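PDB 2Z73: rhodopsin from Todarodes pacificus, which absorbs light through its bound retinal, whose isomerization from 11-cis to all-trans activates G-protein signalling to phospholipase C in low-light sight. Local coordinates for residues A[146-149]-A[150-153]. Numbering follows the deposited sequence.
Sequences KMSH and RRAF. With BOG (octyl beta-D-glucopyranoside), chain C.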
loop_
_atom_site.group_PDB
_atom_site.type_symbol
_atom_site.label_atom_id
_atom_site.label_comp_id
_atom_site.label_asym_id
_atom_site.label_seq_id
_atom_site.Cartn_x
_atom_site.Cartn_y
_atom_site.Cartn_z
ATOM N N LYS A 146 -19.000 -7.229 12.078
ATOM C CA LYS A 146 -17.770 -7.871 11.640
ATOM C C LYS A 146 -17.832 -8.159 10.143
ATOM O O LYS A 146 -18.912 -8.295 9.569
ATOM C CB LYS A 146 -17.551 -9.184 12.395
ATOM C CG LYS A 146 -16.250 -9.240 13.179
ATOM C CD LYS A 146 -16.264 -8.263 14.342
ATOM C CE LYS A 146 -14.968 -8.323 15.120
ATOM N NZ LYS A 146 -15.021 -7.472 16.339
ATOM N N MET A 147 -16.662 -8.260 9.520
ATOM C CA MET A 147 -16.574 -8.521 8.091
ATOM C C MET A 147 -16.960 -9.958 7.742
ATOM O O MET A 147 -16.612 -10.900 8.458
ATOM C CB MET A 147 -15.155 -8.231 7.599
ATOM C CG MET A 147 -14.985 -8.297 6.095
ATOM S SD MET A 147 -16.135 -7.210 5.235
ATOM C CE MET A 147 -15.314 -5.620 5.439
ATOM N N SER A 148 -17.685 -10.118 6.639
ATOM C CA SER A 148 -18.106 -11.435 6.189
ATOM C C SER A 148 -17.409 -11.768 4.871
ATOM O O SER A 148 -17.081 -10.872 4.092
ATOM C CB SER A 148 -19.623 -11.472 5.988
ATOM O OG SER A 148 -20.020 -10.646 4.905
ATOM N N HIS A 149 -17.181 -13.057 4.632
ATOM C CA HIS A 149 -16.534 -13.504 3.407
ATOM C C HIS A 149 -17.257 -12.934 2.195
ATOM O O HIS A 149 -16.621 -12.445 1.259
ATOM C CB HIS A 149 -16.519 -15.033 3.342
ATOM C CG HIS A 149 -15.586 -15.669 4.325
ATOM N ND1 HIS A 149 -14.216 -15.588 4.208
ATOM C CD2 HIS A 149 -15.827 -16.382 5.451
ATOM C CE1 HIS A 149 -13.652 -16.224 5.221
ATOM N NE2 HIS A 149 -14.608 -16.715 5.990
ATOM N N ARG A 150 -18.585 -12.996 2.210
ATOM C CA ARG A 150 -19.369 -12.464 1.105
ATOM C C ARG A 150 -18.932 -11.034 0.852
ATOM O O ARG A 150 -18.342 -10.732 -0.183
ATOM C CB ARG A 150 -20.865 -12.494 1.439
ATOM C CG ARG A 150 -21.559 -13.807 1.091
ATOM C CD ARG A 150 -20.871 -14.999 1.738
ATOM N NE ARG A 150 -20.795 -14.852 3.187
ATOM C CZ ARG A 150 -20.135 -15.685 3.985
ATOM N NH1 ARG A 150 -20.120 -15.476 5.296
ATOM N NH2 ARG A 150 -19.488 -16.721 3.473
ATOM N N ARG A 151 -19.211 -10.161 1.814
ATOM C CA ARG A 151 -18.836 -8.759 1.694
ATOM C C ARG A 151 -17.386 -8.603 1.242
ATOM O O ARG A 151 -17.114 -8.049 0.172
ATOM C CB ARG A 151 -19.052 -8.031 3.025
ATOM C CG ARG A 151 -20.305 -7.163 3.068
ATOM C CD ARG A 151 -21.582 -7.985 2.898
ATOM N NE ARG A 151 -22.036 -8.580 4.155
ATOM C CZ ARG A 151 -23.089 -9.387 4.261
ATOM N NH1 ARG A 151 -23.796 -9.703 3.184
ATOM N NH2 ARG A 151 -23.441 -9.867 5.447
ATOM N N ALA A 152 -16.460 -9.097 2.057
ATOM C CA ALA A 152 -15.039 -8.999 1.750
ATOM C C ALA A 152 -14.742 -9.347 0.294
ATOM O O ALA A 152 -14.134 -8.555 -0.432
ATOM C CB ALA A 152 -14.249 -9.912 2.671
ATOM N N PHE A 153 -15.175 -10.531 -0.131
ATOM C CA PHE A 153 -14.949 -10.971 -1.499
ATOM C C PHE A 153 -15.444 -9.946 -2.524
ATOM O O PHE A 153 -14.744 -9.644 -3.489
ATOM C CB PHE A 153 -15.622 -12.326 -1.734
ATOM C CG PHE A 153 -15.480 -12.842 -3.139
ATOM C CD1 PHE A 153 -14.225 -12.997 -3.713
ATOM C CD2 PHE A 153 -16.605 -13.158 -3.893
ATOM C CE1 PHE A 153 -14.090 -13.457 -5.029
ATOM C CE2 PHE A 153 -16.482 -13.618 -5.205
ATOM C CZ PHE A 153 -15.220 -13.766 -5.774
HETATM C C1 BOG C . -10.006 -9.792 14.000
HETATM O O1 BOG C . -9.829 -8.572 13.420
HETATM C C2 BOG C . -9.183 -9.626 15.253
HETATM O O2 BOG C . -7.754 -9.361 14.983
HETATM C C3 BOG C . -9.386 -10.925 15.892
HETATM O O3 BOG C . -8.650 -10.779 17.052
HETATM C C4 BOG C . -10.930 -11.168 16.146
HETATM O O4 BOG C . -11.132 -12.403 16.760
HETATM C C5 BOG C . -11.688 -11.307 14.894
HETATM O O5 BOG C . -11.469 -10.041 14.283
HETATM C C6 BOG C . -13.238 -11.536 15.144
HETATM O O6 BOG C . -13.949 -11.683 13.802
HETATM C "C1'" BOG C . -9.689 -8.957 12.081
HETATM C "C2'" BOG C . -9.852 -7.685 11.413
HETATM C "C3'" BOG C . -8.591 -7.591 10.623
HETATM C "C4'" BOG C . -8.325 -6.198 10.719
HETATM C "C5'" BOG C . -7.292 -5.963 9.681
HETATM C "C6'" BOG C . -6.601 -4.839 10.230
HETATM C "C7'" BOG C . -5.527 -4.650 9.239
HETATM C "C8'" BOG C . -4.514 -4.037 10.038
#
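Ser148 accepts a hydrogen bond at its side chain from the backbone of Arg151: Arg151 N lies 3.2 Å from Ser148 OG, with an N-H...O angle of 155°. A Ser148 chi1 of 67° turns the hydroxyl back toward this amide, three residues on. Two carbonyls satisfy the next two donors. Ala152 N reaches Ser148 O at 2.8 Å, almost in line with the carbonyl (C=O...N 172°), and Phe153 N reaches His149 O, also at 2.8 Å; these open the regular i to i+4 pattern. Its place just before helix 149-167 and its bond to Arg151 N make Ser148 the N-cap of the fourth transmembrane helix, where the second cytoplasmic loop enters it. The Arg151 chain, bent at chi2 and chi3, folds back so that one face of its guanidinium lies over Ser148 OG; Arg151 NE is 3.0 Å from that oxygen, but at too poor an angle for a hydrogen bond. With an alanine here the hydroxyl is gone, and Arg151 N is likely to be left without its capping acceptor. Next to it in sequence, Arg150 curls back until His149 CB sits over one face of its guanidinium, 3.4 Å from Arg150 NH2. On the apolar side, Met147 CG packs 3.9 Å from Ala152 CB, while Phe72 of helix 70-87 touches Met147. Lys146 CG lies 3.4 Å from O6 of the bound octyl glucoside, and Lys146 NZ forms a salt bridge with Glu256.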